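Local coordinates for paternally-expressed gene 3 protein (Homo sapiens, PDB 4BHX), which mediates between p53 and BAX in a neuronal death pathway activated by DNA damage and, through its SCAN domain, homo- or heterodimerizes to control gene expression, at residues V54-L59 with E76-V82. Numbering follows the deposited sequence. Where two conformers were deposited one is given.
Sequences VLEQYL and ENCEKLV. With EDO (1,2-ethanediol), chain G.
L81 pushes its CD2 methyl between Y58, L55 and L59, so that one carbon is shared by three side chains of helix 46-61. Against Y58 it makes a CH-pi contact: CD2 of L81 sits over one face of the ring, displaced toward the rim on the CG side, and comes within 3.6 Å of Y58 CG. L81 CD2 also meets L59 CD2 at 3.8 Å and L55 CD1 at 4.0 Å. With CG of L81 anti to its backbone N (chi1 178°), the isobutyl group reaches across to helix 46-61. One turn back, C78 SG lies 3.7 Å from L55 CB, where the CA atoms of the two segments come nearest, and also rests against V54 CG1. V82 CG2 approaches the Y58 ring obliquely near CE2.

All of this belongs to the SCAN domain, an all-helical dimerization module; here helix 46-61 packs against the start of helix 78-85, the axes of 54-59 and 78-82 running in roughly the same direction, 29° apart, and V70 of the intervening helix 67-73 touches both L59 and L81.

L55 also covers the entry to the second helix, its CD2 3.7 Å from the carbonyl O of E76. There N77 is the N-cap: its OD1 accepts from K80 N (3.1 Å), a nearly straight bond that ties down the first turn from which C78 and L81 project. K80 turns back to form a salt bridge with E76 OE1, although the modelled separation is too short to be taken literally. On helix 46-61, E56 is held by R14 and H10, linking this helix to helix 6-15.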
# COMPACT_ATOMS: atom_id res chain seq x y z
N VAL A 54 5.01 -1.91 -6.21
CA VAL A 54 5.68 -3.20 -6.16
C VAL A 54 5.64 -3.76 -4.72
O VAL A 54 5.28 -4.92 -4.49
CB VAL A 54 7.11 -3.12 -6.68
CG1 VAL A 54 7.90 -4.39 -6.40
CG2 VAL A 54 7.15 -2.80 -8.15
N LEU A 55 5.98 -2.91 -3.75
CA LEU A 55 5.86 -3.34 -2.35
C LEU A 55 4.44 -3.79 -1.95
O LEU A 55 4.32 -4.88 -1.33
CB LEU A 55 6.40 -2.24 -1.42
CG LEU A 55 6.28 -2.62 0.10
CD1 LEU A 55 7.20 -3.77 0.41
CD2 LEU A 55 6.56 -1.35 0.88
N GLU A 56 3.39 -3.05 -2.37
CA GLU A 56 2.02 -3.37 -2.09
C GLU A 56 1.68 -4.77 -2.61
O GLU A 56 1.10 -5.60 -1.87
CB GLU A 56 1.05 -2.38 -2.70
CG GLU A 56 -0.39 -2.72 -2.38
CD GLU A 56 -1.42 -1.89 -3.11
OE1 GLU A 56 -1.17 -1.35 -4.27
OE2 GLU A 56 -2.49 -1.68 -2.49
N GLN A 57 2.08 -5.03 -3.84
CA GLN A 57 1.82 -6.35 -4.48
C GLN A 57 2.61 -7.47 -3.79
O GLN A 57 2.06 -8.49 -3.43
CB GLN A 57 2.03 -6.26 -6.00
CG GLN A 57 1.70 -7.60 -6.68
CD GLN A 57 0.26 -7.98 -6.57
OE1 GLN A 57 -0.64 -7.13 -6.50
NE2 GLN A 57 0.01 -9.26 -6.56
N TYR A 58 3.89 -7.23 -3.50
CA TYR A 58 4.76 -8.19 -2.83
C TYR A 58 4.19 -8.62 -1.49
O TYR A 58 4.12 -9.84 -1.23
CB TYR A 58 6.20 -7.69 -2.66
CG TYR A 58 7.31 -8.76 -2.68
CD1 TYR A 58 7.11 -10.06 -2.16
CD2 TYR A 58 8.58 -8.45 -3.17
CE1 TYR A 58 8.11 -11.02 -2.20
CE2 TYR A 58 9.57 -9.41 -3.26
CZ TYR A 58 9.35 -10.68 -2.73
OH TYR A 58 10.36 -11.60 -2.82
N LEU A 59 3.72 -7.65 -0.69
CA LEU A 59 3.16 -7.94 0.62
C LEU A 59 1.94 -8.90 0.52
O LEU A 59 1.75 -9.77 1.39
CB LEU A 59 2.79 -6.65 1.34
CG LEU A 59 4.04 -5.83 1.75
CD1 LEU A 59 3.52 -4.54 2.36
CD2 LEU A 59 4.96 -6.62 2.72
N GLU A 76 9.82 -1.32 5.38
CA GLU A 76 9.20 -0.13 4.84
C GLU A 76 9.50 0.02 3.36
O GLU A 76 8.90 0.88 2.73
CB GLU A 76 9.50 1.14 5.65
CG GLU A 76 10.77 1.87 5.30
CD GLU A 76 11.98 1.08 5.70
OE1 GLU A 76 12.11 0.85 6.93
OE2 GLU A 76 12.78 0.67 4.82
N ASN A 77 10.40 -0.81 2.82
CA ASN A 77 10.57 -0.97 1.38
C ASN A 77 10.92 -2.40 0.88
O ASN A 77 11.09 -3.32 1.66
CB ASN A 77 11.58 0.04 0.88
CG ASN A 77 12.99 -0.28 1.30
OD1 ASN A 77 13.37 -1.43 1.46
ND2 ASN A 77 13.78 0.76 1.49
N CYS A 78 11.01 -2.59 -0.42
CA CYS A 78 11.16 -3.95 -0.97
C CYS A 78 12.44 -4.61 -0.58
O CYS A 78 12.45 -5.79 -0.29
CB CYS A 78 11.11 -3.99 -2.48
SG CYS A 78 9.42 -3.65 -3.04
N GLU A 79 13.54 -3.87 -0.69
CA GLU A 79 14.85 -4.39 -0.43
C GLU A 79 14.94 -5.04 0.92
O GLU A 79 15.52 -6.10 1.10
CB GLU A 79 15.86 -3.24 -0.54
CG GLU A 79 16.59 -3.36 -1.84
CD GLU A 79 17.54 -4.52 -1.78
OE1 GLU A 79 18.07 -4.74 -0.67
OE2 GLU A 79 17.74 -5.20 -2.81
N LYS A 80 14.35 -4.36 1.85
CA LYS A 80 14.29 -4.80 3.18
C LYS A 80 13.62 -6.16 3.15
O LYS A 80 14.24 -7.18 3.51
CB LYS A 80 13.45 -3.81 3.88
CG LYS A 80 13.55 -3.80 5.37
CD LYS A 80 13.57 -2.34 5.81
CE LYS A 80 13.51 -2.21 7.33
NZ LYS A 80 12.40 -1.33 7.80
N LEU A 81 12.38 -6.17 2.63
CA LEU A 81 11.52 -7.35 2.60
C LEU A 81 12.26 -8.53 2.04
O LEU A 81 12.17 -9.62 2.59
CB LEU A 81 10.21 -7.03 1.76
CG LEU A 81 9.16 -8.13 1.54
CD1 LEU A 81 8.63 -8.65 2.85
CD2 LEU A 81 7.99 -7.69 0.64
N VAL A 82 13.00 -8.33 0.95
CA VAL A 82 13.75 -9.36 0.30
C VAL A 82 14.88 -9.92 1.17
O VAL A 82 15.15 -11.14 1.15
CB VAL A 82 14.41 -8.86 -0.99
CG1 VAL A 82 15.58 -9.77 -1.39
CG2 VAL A 82 13.39 -8.82 -2.11
C1 EDO G . 0.24 -8.20 3.92
O1 EDO G . 0.17 -6.79 4.20
C2 EDO G . 1.26 -8.99 4.72
O2 EDO G . 2.05 -9.74 3.80